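Local atomic coordinates of glycosyl hydrolase BlGH5_18 (Bifidobacterium longum subsp. infantis, PDB entry 7LQX), a protein that probably hydrolyses glycosidic bonds of N-glycan-derived sugars in a pathway of N-glycan breakdown, as a member of glycoside hydrolase subfamily GH5_18. Residues G161-Q166 / T230-V235; H203-G208 / H215-V220; L260-A265 / Q302-W307. All coordinates share one frame; numbering follows the deposited sequence. Where two conformers were deposited one is given.

Contact 1: G161-Q166 / T230-V235. With EDO (1,2-ethanediol), chain D.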
ATOM      1  N   GLY A 161       0.238  15.457  -8.612  1.00  7.08           N
ATOM      2  CA  GLY A 161      -0.541  14.295  -8.210  1.00  6.26           C
ATOM      3  C   GLY A 161      -1.973  14.707  -7.948  1.00  6.50           C
ATOM      4  O   GLY A 161      -2.268  15.877  -7.694  1.00  7.42           O
ATOM      5  N   ASN A 162      -2.859  13.722  -7.988  1.00  6.68           N
ATOM      6  CA  ASN A 162      -4.280  14.025  -7.890  1.00  5.31           C
ATOM      7  C   ASN A 162      -4.660  14.392  -6.460  1.00  5.80           C
ATOM      8  O   ASN A 162      -4.563  13.553  -5.564  1.00  6.69           O
ATOM      9  CB  ASN A 162      -5.070  12.800  -8.327  1.00  6.80           C
ATOM     10  CG  ASN A 162      -6.539  13.046  -8.336  1.00  6.67           C
ATOM     11  OD1 ASN A 162      -7.007  13.985  -8.971  1.00  7.31           O
ATOM     12  ND2 ASN A 162      -7.288  12.230  -7.604  1.00  7.71           N
ATOM     13  N   GLU A 163      -5.131  15.621  -6.241  1.00  7.91           N
ATOM     14  CA  GLU A 163      -5.754  16.000  -4.967  1.00  6.81           C
ATOM     15  C   GLU A 163      -4.878  15.651  -3.768  1.00  7.48           C
ATOM     16  O   GLU A 163      -5.352  15.159  -2.745  1.00  7.67           O
ATOM     17  CB  GLU A 163      -7.143  15.367  -4.837  1.00  7.59           C
ATOM     18  CG  GLU A 163      -8.065  15.773  -5.972  1.00  7.09           C
ATOM     19  CD  GLU A 163      -9.409  15.102  -5.978  1.00  9.78           C
ATOM     20  OE1 GLU A 163      -9.713  14.329  -5.043  1.00 10.58           O
ATOM     21  OE2 GLU A 163     -10.161  15.351  -6.946  1.00  9.65           O
ATOM     22  N   LEU A 164      -3.585  15.946  -3.873  1.00  8.32           N
ATOM     23  CA  LEU A 164      -2.667  15.526  -2.821  1.00  7.27           C
ATOM     24  C   LEU A 164      -2.937  16.243  -1.506  1.00  7.87           C
ATOM     25  O   LEU A 164      -2.523  15.752  -0.445  1.00  8.00           O
ATOM     26  CB  LEU A 164      -1.231  15.740  -3.285  1.00  9.70           C
ATOM     27  CG  LEU A 164      -0.704  14.741  -4.326  1.00 10.27           C
ATOM     28  CD1 LEU A 164       0.692  15.162  -4.774  1.00 11.05           C
ATOM     29  CD2 LEU A 164      -0.726  13.321  -3.784  1.00  9.02           C
ATOM     30  N   ASN A 165      -3.635  17.376  -1.544  1.00  7.03           N
ATOM     31  CA  ASN A 165      -3.971  18.070  -0.311  1.00  6.82           C
ATOM     32  C   ASN A 165      -4.824  17.218   0.617  1.00  6.64           C
ATOM     33  O   ASN A 165      -4.897  17.518   1.813  1.00  7.56           O
ATOM     34  CB  ASN A 165      -4.671  19.393  -0.630  1.00  6.64           C
ATOM     35  CG  ASN A 165      -6.026  19.198  -1.280  1.00  6.28           C
ATOM     36  OD1 ASN A 165      -6.142  18.533  -2.307  1.00  7.59           O
ATOM     37  ND2 ASN A 165      -7.059  19.790  -0.691  1.00  8.24           N
ATOM     38  N   GLN A 166      -5.476  16.169   0.104  1.00  7.03           N
ATOM     39  CA  GLN A 166      -6.304  15.331   0.968  1.00  7.15           C
ATOM     40  C   GLN A 166      -5.481  14.578   2.006  1.00  7.06           C
ATOM     41  O   GLN A 166      -6.047  14.100   2.994  1.00  8.10           O
ATOM     42  CB  GLN A 166      -7.160  14.372   0.139  1.00  7.58           C
ATOM     43  CG  GLN A 166      -6.396  13.223  -0.513  1.00  7.11           C
ATOM     44  CD  GLN A 166      -6.506  11.913   0.247  1.00  7.58           C
ATOM     45  OE1 GLN A 166      -7.576  11.544   0.724  1.00  7.79           O
ATOM     46  NE2 GLN A 166      -5.388  11.205   0.361  1.00  8.21           N
ATOM     47  N   THR A 230      -5.887  24.307 -11.783  1.00  6.63           N
ATOM     48  CA  THR A 230      -6.695  23.113 -11.981  1.00  7.17           C
ATOM     49  C   THR A 230      -7.879  23.164 -11.024  1.00  7.40           C
ATOM     50  O   THR A 230      -7.731  23.550  -9.862  1.00  8.57           O
ATOM     51  CB  THR A 230      -5.888  21.836 -11.744  1.00  7.58           C
ATOM     52  OG1 THR A 230      -5.463  21.778 -10.382  1.00  7.30           O
ATOM     53  CG2 THR A 230      -4.672  21.777 -12.656  1.00  7.20           C
ATOM     54  N   ILE A 231      -9.048  22.787 -11.532  0.60  7.62           N
ATOM     55  CA  ILE A 231     -10.282  22.730 -10.758  0.60  8.23           C
ATOM     56  C   ILE A 231     -10.881  21.345 -10.929  0.60  7.69           C
ATOM     57  O   ILE A 231     -10.885  20.796 -12.035  0.60  6.18           O
ATOM     58  CB  ILE A 231     -11.274  23.816 -11.223  0.60  9.42           C
ATOM     59  CG1 ILE A 231     -10.687  25.190 -10.890  0.60 14.13           C
ATOM     60  CG2 ILE A 231     -12.644  23.614 -10.589  0.60  8.25           C
ATOM     61  CD1 ILE A 231     -11.470  26.333 -11.413  0.60 17.17           C
ATOM     62  N   HIS A 232     -11.383  20.783  -9.831  1.00  7.03           N
ATOM     63  CA  HIS A 232     -12.104  19.514  -9.850  1.00  6.69           C
ATOM     64  C   HIS A 232     -13.478  19.823  -9.273  1.00  7.74           C
ATOM     65  O   HIS A 232     -13.601  20.057  -8.067  1.00  9.15           O
ATOM     66  CB  HIS A 232     -11.416  18.447  -9.002  1.00  8.50           C
ATOM     67  CG  HIS A 232     -10.093  18.005  -9.536  1.00  6.80           C
ATOM     68  ND1 HIS A 232      -9.359  17.009  -8.932  1.00  6.94           N
ATOM     69  CD2 HIS A 232      -9.362  18.425 -10.594  1.00  7.23           C
ATOM     70  CE1 HIS A 232      -8.241  16.817  -9.607  1.00  7.42           C
ATOM     71  NE2 HIS A 232      -8.207  17.681 -10.605  1.00  7.46           N
ATOM     72  N   SER A 233     -14.503  19.834 -10.122  1.00  6.10           N
ATOM     73  CA  SER A 233     -15.831  20.315  -9.746  1.00  5.82           C
ATOM     74  C   SER A 233     -16.764  19.138  -9.503  1.00  6.07           C
ATOM     75  O   SER A 233     -17.125  18.421 -10.443  1.00  6.44           O
ATOM     76  CB  SER A 233     -16.383  21.226 -10.837  1.00  7.27           C
ATOM     77  OG  SER A 233     -17.653  21.713 -10.469  1.00  7.04           O
ATOM     78  N   TRP A 234     -17.213  18.988  -8.250  1.00  6.53           N
ATOM     79  CA  TRP A 234     -17.991  17.834  -7.799  1.00  6.40           C
ATOM     80  C   TRP A 234     -19.190  18.294  -6.980  1.00  6.00           C
ATOM     81  O   TRP A 234     -19.044  18.693  -5.819  1.00  7.64           O
ATOM     82  CB  TRP A 234     -17.110  16.876  -7.005  1.00  7.00           C
ATOM     83  CG  TRP A 234     -16.156  16.166  -7.890  1.00  7.23           C
ATOM     84  CD1 TRP A 234     -14.809  16.381  -8.005  1.00  8.80           C
ATOM     85  CD2 TRP A 234     -16.483  15.149  -8.837  1.00  7.25           C
ATOM     86  NE1 TRP A 234     -14.278  15.539  -8.955  1.00  8.20           N
ATOM     87  CE2 TRP A 234     -15.285  14.773  -9.478  1.00  7.99           C
ATOM     88  CE3 TRP A 234     -17.670  14.521  -9.207  1.00  7.55           C
ATOM     89  CZ2 TRP A 234     -15.246  13.786 -10.452  1.00  8.92           C
ATOM     90  CZ3 TRP A 234     -17.627  13.546 -10.177  1.00  8.76           C
ATOM     91  CH2 TRP A 234     -16.428  13.190 -10.793  1.00  8.67           C
ATOM     92  N   VAL A 235     -20.384  18.191  -7.572  1.00  5.80           N
ATOM     93  CA  VAL A 235     -21.596  18.737  -6.964  1.00  6.47           C
ATOM     94  C   VAL A 235     -22.144  17.889  -5.830  1.00  8.52           C
ATOM     95  O   VAL A 235     -23.134  18.292  -5.205  1.00  9.33           O
ATOM     96  CB  VAL A 235     -22.681  19.037  -8.020  1.00  7.54           C
ATOM     97  CG1 VAL A 235     -22.217  20.161  -8.946  1.00  9.46           C
ATOM     98  CG2 VAL A 235     -23.057  17.786  -8.814  1.00  7.59           C
TER
HETATM   99  C1  EDO D 503     -10.943  11.939  -8.834  1.00 13.20           C
HETATM  100  O1  EDO D 503      -9.969  12.915  -8.462  1.00  8.76           O
HETATM  101  C2  EDO D 503     -10.399  10.561  -8.473  1.00 13.89           C
HETATM  102  O2  EDO D 503     -10.128  10.537  -7.061  1.00 13.42           O
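Asn162 and Glu163 meet His232 in what is probably the active-site pocket, at the C-terminal ends of the strands of a (beta/alpha)8 barrel. Asn162 and Glu163 are probably the Asn-Glu pair that follows the fourth barrel strand in this family, where GH5 enzymes carry their general acid/base. His232 lies on the sixth strand. Its ND1 donates a hydrogen bond to OE2 of Glu163 at 2.7 Å. The bond is nearly straight, with an N-H...O angle of 167°. The acceptor lies close to the ring plane, and OE2 accepts the bond on its anti lone pair, away from OE1. The carboxylate is turned 50° from the ring. The extended Glu163 side chain brings its CG within 3.5 Å of His232 ND1, so the aliphatic part also touches the imidazole. Asn162 comes to the ring edge near CE1, which lies 3.2 Å from its OD1. Its CG is anti to the backbone N (chi1 -177°), which brings the end of the amide up to the histidine.

A 1,2-ethanediol molecule, probably from the crystallisation liquor, lies beside the three residues. Asn162 ND2 donates to its O1 at 2.9 Å, and Glu163 OE2 is also 2.9 Å from this O1. The diol is also hydrogen-bonded to Glu276 OE2, on the seventh strand, where the family carries its nucleophile. Asn162 OD1 is hydrogen-bonded to Arg64 NH2, and its ND2 also reaches His109 O, so the amide is held at both ends. His232 NE2 is bonded to Gln275 NE2, where it is probably the acceptor.

The bonds at ND1 and NE2 fix the rotation of the imidazole. The ring in turn holds one oxygen of Glu163, and OE2 lies beside the diol, consistent with a pocket that takes hydroxyl groups.

Contact 2: H203-G208 / H215-V220. With EDO (1,2-ethanediol), chain C.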
ATOM      1  N   HIS A 203      -0.221  21.647 -10.304  1.00  6.38           N
ATOM      2  CA  HIS A 203      -0.590  20.933  -9.084  1.00  6.61           C
ATOM      3  C   HIS A 203      -2.108  20.936  -8.960  1.00  6.56           C
ATOM      4  O   HIS A 203      -2.799  21.764  -9.561  1.00  7.63           O
ATOM      5  CB  HIS A 203       0.106  21.489  -7.830  1.00  6.89           C
ATOM      6  CG  HIS A 203      -0.275  22.888  -7.495  1.00  6.95           C
ATOM      7  ND1 HIS A 203      -1.184  23.190  -6.503  1.00  7.39           N
ATOM      8  CD2 HIS A 203       0.122  24.071  -8.019  1.00  7.61           C
ATOM      9  CE1 HIS A 203      -1.335  24.498  -6.434  1.00  7.89           C
ATOM     10  NE2 HIS A 203      -0.562  25.055  -7.349  1.00  7.68           N
ATOM     11  N   SER A 204      -2.623  19.966  -8.204  1.00  6.75           N
ATOM     12  CA  SER A 204      -4.053  19.721  -8.101  1.00  7.10           C
ATOM     13  C   SER A 204      -4.482  19.510  -6.661  1.00  6.35           C
ATOM     14  O   SER A 204      -3.943  18.643  -5.963  1.00  7.86           O
ATOM     15  CB  SER A 204      -4.435  18.469  -8.909  1.00  8.86           C
ATOM     16  OG  SER A 204      -5.650  17.885  -8.457  1.00  9.03           O
ATOM     17  N   GLU A 205      -5.494  20.261  -6.252  1.00  7.18           N
ATOM     18  CA  GLU A 205      -6.174  20.049  -4.988  1.00  7.00           C
ATOM     19  C   GLU A 205      -7.650  19.768  -5.229  1.00  6.22           C
ATOM     20  O   GLU A 205      -8.224  20.180  -6.245  1.00  7.27           O
ATOM     21  CB  GLU A 205      -6.038  21.287  -4.109  1.00  7.51           C
ATOM     22  CG  GLU A 205      -4.613  21.553  -3.666  1.00  9.41           C
ATOM     23  CD  GLU A 205      -3.737  22.221  -4.723  1.00  8.60           C
ATOM     24  OE1 GLU A 205      -4.166  23.213  -5.348  1.00  9.90           O
ATOM     25  OE2 GLU A 205      -2.594  21.749  -4.900  1.00  8.31           O
ATOM     26  N   ASN A 206      -8.258  19.055  -4.284  1.00  5.79           N
ATOM     27  CA  ASN A 206      -9.709  19.012  -4.215  1.00  6.81           C
ATOM     28  C   ASN A 206     -10.224  20.368  -3.744  1.00  7.39           C
ATOM     29  O   ASN A 206      -9.452  21.282  -3.434  1.00  7.44           O
ATOM     30  CB  ASN A 206     -10.188  17.841  -3.357  1.00  7.33           C
ATOM     31  CG  ASN A 206      -9.821  17.977  -1.900  1.00  7.69           C
ATOM     32  OD1 ASN A 206      -9.789  19.076  -1.344  1.00  8.36           O
ATOM     33  ND2 ASN A 206      -9.558  16.841  -1.261  1.00  9.12           N
ATOM     34  N   ASP A 207     -11.552  20.505  -3.686  1.00  7.30           N
ATOM     35  CA  ASP A 207     -12.143  21.815  -3.431  1.00  8.03           C
ATOM     36  C   ASP A 207     -11.940  22.301  -2.004  1.00  7.65           C
ATOM     37  O   ASP A 207     -12.309  23.444  -1.711  1.00  8.20           O
ATOM     38  CB  ASP A 207     -13.613  21.882  -3.866  1.00  7.18           C
ATOM     39  CG  ASP A 207     -14.515  20.914  -3.128  1.00  9.61           C
ATOM     40  OD1 ASP A 207     -14.154  20.465  -2.025  1.00  8.98           O
ATOM     41  OD2 ASP A 207     -15.618  20.621  -3.653  1.00  9.94           O
ATOM     42  N   GLY A 208     -11.327  21.498  -1.134  1.00  7.80           N
ATOM     43  CA  GLY A 208     -10.885  22.023   0.143  1.00  8.80           C
ATOM     44  C   GLY A 208      -9.980  23.234   0.006  1.00  6.61           C
ATOM     45  O   GLY A 208      -9.955  24.099   0.885  1.00  8.54           O
ATOM     46  N   HIS A 215      -6.640  25.443   5.943  1.00 11.32           N
ATOM     47  CA  HIS A 215      -6.098  24.331   5.174  1.00  9.55           C
ATOM     48  C   HIS A 215      -4.754  24.753   4.570  1.00  8.83           C
ATOM     49  O   HIS A 215      -4.616  25.872   4.080  1.00  9.87           O
ATOM     50  CB  HIS A 215      -7.099  23.989   4.079  1.00  9.54           C
ATOM     51  CG  HIS A 215      -6.799  22.741   3.321  1.00  7.68           C
ATOM     52  ND1 HIS A 215      -6.751  21.497   3.912  1.00  8.68           N
ATOM     53  CD2 HIS A 215      -6.591  22.540   1.999  1.00  9.27           C
ATOM     54  CE1 HIS A 215      -6.511  20.587   2.987  1.00  8.71           C
ATOM     55  NE2 HIS A 215      -6.395  21.194   1.823  1.00  9.29           N
ATOM     56  N   PRO A 216      -3.724  23.903   4.633  1.00  9.22           N
ATOM     57  CA  PRO A 216      -2.381  24.363   4.234  1.00 10.73           C
ATOM     58  C   PRO A 216      -2.197  24.562   2.743  1.00 10.14           C
ATOM     59  O   PRO A 216      -1.243  25.247   2.354  1.00 10.56           O
ATOM     60  CB  PRO A 216      -1.439  23.279   4.779  1.00 11.74           C
ATOM     61  CG  PRO A 216      -2.283  22.081   4.901  1.00 11.05           C
ATOM     62  CD  PRO A 216      -3.686  22.549   5.215  1.00 10.75           C
ATOM     63  N   PHE A 217      -3.054  23.996   1.902  1.00  7.75           N
ATOM     64  CA  PHE A 217      -3.083  24.335   0.483  1.00  7.97           C
ATOM     65  C   PHE A 217      -4.074  25.477   0.312  1.00  8.27           C
ATOM     66  O   PHE A 217      -5.168  25.430   0.877  1.00  8.93           O
ATOM     67  CB  PHE A 217      -3.508  23.114  -0.321  1.00  7.38           C
ATOM     68  CG  PHE A 217      -2.436  22.075  -0.444  1.00  7.19           C
ATOM     69  CD1 PHE A 217      -2.154  21.200   0.597  1.00  8.69           C
ATOM     70  CD2 PHE A 217      -1.708  21.974  -1.611  1.00  8.99           C
ATOM     71  CE1 PHE A 217      -1.164  20.259   0.458  1.00  8.02           C
ATOM     72  CE2 PHE A 217      -0.729  21.030  -1.752  1.00  9.98           C
ATOM     73  CZ  PHE A 217      -0.450  20.181  -0.718  1.00  9.40           C
ATOM     74  N   THR A 218      -3.691  26.505  -0.434  1.00  7.52           N
ATOM     75  CA  THR A 218      -4.407  27.772  -0.426  1.00  8.03           C
ATOM     76  C   THR A 218      -4.829  28.228  -1.811  1.00  8.96           C
ATOM     77  O   THR A 218      -4.235  27.839  -2.820  1.00  7.55           O
ATOM     78  CB  THR A 218      -3.506  28.876   0.154  1.00 10.03           C
ATOM     79  OG1 THR A 218      -2.432  29.079  -0.773  1.00  9.11           O
ATOM     80  CG2 THR A 218      -2.956  28.501   1.526  1.00 10.70           C
ATOM     81  N   PRO A 219      -5.837  29.100  -1.883  1.00  7.42           N
ATOM     82  CA  PRO A 219      -6.203  29.695  -3.183  1.00  7.58           C
ATOM     83  C   PRO A 219      -5.049  30.367  -3.908  1.00  7.74           C
ATOM     84  O   PRO A 219      -4.928  30.232  -5.135  1.00  7.99           O
ATOM     85  CB  PRO A 219      -7.302  30.698  -2.796  1.00  8.69           C
ATOM     86  CG  PRO A 219      -7.932  30.074  -1.573  1.00  9.00           C
ATOM     87  CD  PRO A 219      -6.783  29.470  -0.815  1.00  7.39           C
ATOM     88  N   VAL A 220      -4.204  31.107  -3.191  1.00  7.92           N
ATOM     89  CA  VAL A 220      -3.084  31.777  -3.846  1.00  8.62           C
ATOM     90  C   VAL A 220      -2.151  30.764  -4.507  1.00  8.52           C
ATOM     91  O   VAL A 220      -1.698  30.970  -5.641  1.00  8.84           O
ATOM     92  CB  VAL A 220      -2.352  32.706  -2.857  1.00 10.07           C
ATOM     93  CG1 VAL A 220      -1.003  33.140  -3.410  1.00 11.28           C
ATOM     94  CG2 VAL A 220      -3.229  33.919  -2.531  1.00 12.01           C
TER
HETATM   95  C1  EDO C 502      -9.196  18.315   2.034  1.00 15.63           C
HETATM   96  O1  EDO C 502      -9.332  16.946   1.641  1.00 13.81           O
HETATM   97  C2  EDO C 502      -9.363  18.441   3.543  1.00 16.47           C
HETATM   98  O2  EDO C 502      -8.483  17.526   4.207  1.00 17.40           O
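Two similar first torsions bring Glu205 and Phe217 together. In each, CG is anti to the carbonyl carbon, at chi1 -66° in Glu205 and -75° in Phe217. Glu205 then bends at chi2, to 79°, and the two side chains cross at about a right angle, meeting at the CD2 side of the ring. Glu205 CG lies 3.6 Å from Phe217 CD2. Glu205 OE2 is 3.4 Å from Phe217 CD2, so both the aliphatic part and the carboxylate touch the ring.

The carboxylate is held by its own segment. His203 ND1 donates to Glu205 OE2 at 2.6 Å, almost exactly in the imidazole plane and on the syn lone pair. This short, nearly straight bond supplies a partner for a buried acid.

His215 packs against the backbone of Gly208, with CD2 3.9 Å from Gly208 O. Asn206 OD1 accepts from Gly208 N at 2.9 Å, a capping bond tilted out of the amide plane. Asn206 ND2 donates to O1 of a 1,2-ethanediol molecule at 2.9 Å, and the diol carbons rest near His215 CE1. The polar end of His215 is held by Asp169 at ND1 and by Asn165 at NE2.

In the (beta/alpha)8 barrel, 203-208 follows the fifth strand, 200-202. Phe217 also packs on Ile183 and Trp186 of helix 180-191. Asn206 stands before helix 208-211 and Thr218 caps helix 219-224, while Ser204 touches strand 229-233.

Contact 3: L260-A265 / Q302-W307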
ATOM      1  N   LEU A 260     -14.057  31.932  -9.088  1.00  6.70           N
ATOM      2  CA  LEU A 260     -13.440  32.082  -7.778  1.00  6.43           C
ATOM      3  C   LEU A 260     -11.926  32.048  -7.901  1.00  6.98           C
ATOM      4  O   LEU A 260     -11.226  32.865  -7.292  1.00  7.00           O
ATOM      5  CB  LEU A 260     -13.951  30.981  -6.850  1.00  7.13           C
ATOM      6  CG  LEU A 260     -13.416  30.992  -5.423  1.00  6.84           C
ATOM      7  CD1 LEU A 260     -13.792  32.252  -4.679  1.00  8.03           C
ATOM      8  CD2 LEU A 260     -13.949  29.766  -4.684  1.00  7.22           C
ATOM      9  N   SER A 261     -11.396  31.119  -8.694  1.00  6.53           N
ATOM     10  CA  SER A 261      -9.950  31.022  -8.822  1.00  6.76           C
ATOM     11  C   SER A 261      -9.359  32.285  -9.428  1.00  7.61           C
ATOM     12  O   SER A 261      -8.267  32.707  -9.039  1.00  7.23           O
ATOM     13  CB  SER A 261      -9.579  29.777  -9.630  1.00  7.58           C
ATOM     14  OG  SER A 261      -9.789  29.924 -11.027  1.00  7.58           O
ATOM     15  N   ARG A 262     -10.079  32.924 -10.348  1.00  6.99           N
ATOM     16  CA  ARG A 262      -9.576  34.139 -10.975  1.00  7.00           C
ATOM     17  C   ARG A 262      -9.365  35.260  -9.971  1.00  8.16           C
ATOM     18  O   ARG A 262      -8.524  36.139 -10.197  1.00  9.34           O
ATOM     19  CB  ARG A 262     -10.537  34.604 -12.063  1.00  7.83           C
ATOM     20  CG  ARG A 262     -10.559  33.727 -13.302  1.00  8.46           C
ATOM     21  CD  ARG A 262     -11.588  34.263 -14.267  1.00  7.51           C
ATOM     22  NE  ARG A 262     -11.180  35.529 -14.879  1.00  8.33           N
ATOM     23  CZ  ARG A 262     -12.013  36.388 -15.460  1.00  8.29           C
ATOM     24  NH1 ARG A 262     -13.318  36.171 -15.450  1.00  8.30           N
ATOM     25  NH2 ARG A 262     -11.533  37.480 -16.040  1.00  8.42           N
ATOM     26  N   ALA A 263     -10.131  35.278  -8.882  1.00  7.21           N
ATOM     27  CA  ALA A 263      -9.929  36.315  -7.879  1.00  7.75           C
ATOM     28  C   ALA A 263      -8.495  36.320  -7.373  1.00  6.92           C
ATOM     29  O   ALA A 263      -7.960  37.377  -7.019  1.00  8.29           O
ATOM     30  CB  ALA A 263     -10.879  36.087  -6.704  1.00  8.61           C
ATOM     31  N   PHE A 264      -7.861  35.145  -7.314  1.00  7.28           N
ATOM     32  CA  PHE A 264      -6.557  34.987  -6.683  1.00  7.55           C
ATOM     33  C   PHE A 264      -5.398  34.929  -7.665  1.00  8.43           C
ATOM     34  O   PHE A 264      -4.244  34.975  -7.226  1.00  9.82           O
ATOM     35  CB  PHE A 264      -6.580  33.743  -5.769  1.00  8.56           C
ATOM     36  CG  PHE A 264      -7.722  33.772  -4.805  1.00  8.11           C
ATOM     37  CD1 PHE A 264      -7.662  34.547  -3.664  1.00  9.44           C
ATOM     38  CD2 PHE A 264      -8.897  33.091  -5.082  1.00  8.78           C
ATOM     39  CE1 PHE A 264      -8.740  34.617  -2.807  1.00 11.26           C
ATOM     40  CE2 PHE A 264      -9.968  33.167  -4.236  1.00  9.90           C
ATOM     41  CZ  PHE A 264      -9.896  33.928  -3.102  1.00 10.72           C
ATOM     42  N   ALA A 265      -5.662  34.800  -8.959  1.00  8.46           N
ATOM     43  CA  ALA A 265      -4.600  34.724  -9.953  1.00  7.32           C
ATOM     44  C   ALA A 265      -4.026  36.114 -10.179  1.00  8.59           C
ATOM     45  O   ALA A 265      -4.757  37.031 -10.564  1.00 11.20           O
ATOM     46  CB  ALA A 265      -5.168  34.190 -11.265  1.00  8.10           C
ATOM     47  N   GLN A 302     -18.703  30.346 -20.001  0.54  7.94           N
ATOM     48  CA  GLN A 302     -18.851  31.779 -19.781  0.54  8.23           C
ATOM     49  C   GLN A 302     -17.613  32.386 -19.144  0.54  7.19           C
ATOM     50  O   GLN A 302     -17.484  33.614 -19.116  0.54  8.02           O
ATOM     51  CB  GLN A 302     -20.076  32.057 -18.917  0.54  9.21           C
ATOM     52  CG  GLN A 302     -21.369  31.709 -19.623  0.54 11.66           C
ATOM     53  CD  GLN A 302     -22.567  31.717 -18.706  0.54 14.65           C
ATOM     54  OE1 GLN A 302     -22.512  32.233 -17.591  0.54 21.21           O
ATOM     55  NE2 GLN A 302     -23.667  31.140 -19.173  0.54 15.62           N
ATOM     56  N   CYS A 303     -16.702  31.561 -18.653  1.00  7.04           N
ATOM     57  CA  CYS A 303     -15.470  32.062 -18.068  1.00  7.68           C
ATOM     58  C   CYS A 303     -14.456  32.356 -19.163  1.00  7.51           C
ATOM     59  O   CYS A 303     -14.060  31.441 -19.892  1.00  8.15           O
ATOM     60  CB  CYS A 303     -14.883  31.030 -17.126  1.00  7.58           C
ATOM     61  SG  CYS A 303     -13.327  31.570 -16.377  1.00  8.38           S
ATOM     62  N   PRO A 304     -14.012  33.605 -19.318  1.00  7.48           N
ATOM     63  CA  PRO A 304     -13.080  33.911 -20.411  1.00  6.92           C
ATOM     64  C   PRO A 304     -11.758  33.185 -20.320  1.00  9.00           C
ATOM     65  O   PRO A 304     -11.068  33.074 -21.339  1.00 11.97           O
ATOM     66  CB  PRO A 304     -12.883  35.432 -20.307  1.00 10.03           C
ATOM     67  CG  PRO A 304     -13.271  35.776 -18.923  1.00 11.61           C
ATOM     68  CD  PRO A 304     -14.343  34.794 -18.519  1.00  8.22           C
ATOM     69  N   ASN A 305     -11.375  32.702 -19.139  1.00  6.52           N
ATOM     70  CA  ASN A 305     -10.093  32.041 -18.936  1.00  6.78           C
ATOM     71  C   ASN A 305     -10.191  30.523 -19.021  1.00  7.27           C
ATOM     72  O   ASN A 305      -9.194  29.841 -18.778  1.00  8.31           O
ATOM     73  CB  ASN A 305      -9.504  32.429 -17.581  1.00  7.90           C
ATOM     74  CG  ASN A 305      -9.106  33.885 -17.516  1.00  9.30           C
ATOM     75  OD1 ASN A 305      -9.944  34.771 -17.641  1.00 11.75           O
ATOM     76  ND2 ASN A 305      -7.825  34.138 -17.310  1.00  9.16           N
ATOM     77  N   LEU A 306     -11.356  29.975 -19.349  1.00  7.27           N
ATOM     78  CA  LEU A 306     -11.490  28.523 -19.401  1.00  7.12           C
ATOM     79  C   LEU A 306     -10.669  27.963 -20.561  1.00  7.55           C
ATOM     80  O   LEU A 306     -10.944  28.246 -21.728  1.00  8.94           O
ATOM     81  CB  LEU A 306     -12.954  28.120 -19.535  1.00  7.90           C
ATOM     82  CG  LEU A 306     -13.175  26.601 -19.451  1.00  9.08           C
ATOM     83  CD1 LEU A 306     -12.747  26.030 -18.105  1.00 10.51           C
ATOM     84  CD2 LEU A 306     -14.626  26.243 -19.736  1.00 10.32           C
ATOM     85  N   TRP A 307      -9.694  27.121 -20.231  1.00  7.68           N
ATOM     86  CA  TRP A 307      -8.751  26.572 -21.195  1.00  7.88           C
ATOM     87  C   TRP A 307      -9.182  25.212 -21.708  1.00  6.18           C
ATOM     88  O   TRP A 307      -8.866  24.856 -22.848  1.00  7.52           O
ATOM     89  CB  TRP A 307      -7.393  26.448 -20.493  1.00  8.21           C
ATOM     90  CG  TRP A 307      -6.314  25.718 -21.217  1.00  7.97           C
ATOM     91  CD1 TRP A 307      -5.362  26.259 -22.026  1.00  9.11           C
ATOM     92  CD2 TRP A 307      -6.022  24.319 -21.140  1.00  7.89           C
ATOM     93  NE1 TRP A 307      -4.516  25.281 -22.486  1.00  9.87           N
ATOM     94  CE2 TRP A 307      -4.900  24.081 -21.955  1.00  8.90           C
ATOM     95  CE3 TRP A 307      -6.608  23.244 -20.473  1.00  8.79           C
ATOM     96  CZ2 TRP A 307      -4.353  22.815 -22.120  1.00 10.29           C
ATOM     97  CZ3 TRP A 307      -6.061  21.991 -20.641  1.00 10.07           C
ATOM     98  CH2 TRP A 307      -4.949  21.785 -21.452  1.00 11.99           C
TER
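The last turn of helix 248-264 runs past a type I beta turn from Cys303 to Leu306. The backbones come closest at Arg262 and Asn305, whose CA atoms are 8.2 Å apart. Leu306 N closes the turn by bonding to Cys303 O at 3.1 Å, and the chain then enters strand 306-312. A weak bond from Asn305 N to Cys303 SG adds to the turn.

Arg262 carries the contact from the helix side and touches three successive residues of the turn. Its chain is straight to CD and bends at chi3 (71°), which lays the guanidinium over the turn. On the way, CD packs against the sulfur of Cys303, with Arg262 CD to Cys303 SG at 3.8 Å. Pro304 CG and Asn305 OD1 both lie over one face of the guanidinium. Arg262 NH1 is 3.5 Å from Pro304 CG, a contact of the flat cation with the proline ring. Arg262 NE is 3.1 Å from Asn305 OD1, but the angle is too poor for a hydrogen bond. The oxygen sits above the group, and the amide is tilted 30° from it. The partial negative charge of OD1 probably still favours the cation.

The polar ends are held by other residues. Arg262 NH1 forms a salt bridge with Glu259 and a hydrogen bond with Asn363 OD1. Asn305 ND2 bonds to Arg270 O and Pro268 O.

This is packing in the outer helical layer of a (beta/alpha)8 barrel. The end of the helix after the sixth strand meets the alpha-beta loop that leads into the eighth, at the N-terminal end of that strand.

How the contacts relate
From the N terminus, the chain first enters contact 1 at 161-166, just after strand 155-159. It passes helix 180-191 and strand 200-202, then reaches contact 2. There 203-208 and 215-220 close a short loop that holds most of helix 208-211. Contact 2 is therefore nested inside the longer loop that contact 1 closes at 230-235. The two also touch: Thr230 OG1 is probably hydrogen-bonded to His203 O. Contact 3 follows in series. It joins helix 248-264 to the start of strand 306-312, closing a loop with strand 272-277 and helix 289-300. Contact 1 ties the loop after the fourth barrel strand to the sixth strand. Pro219 packs on Phe264, linking contacts 2 and 3.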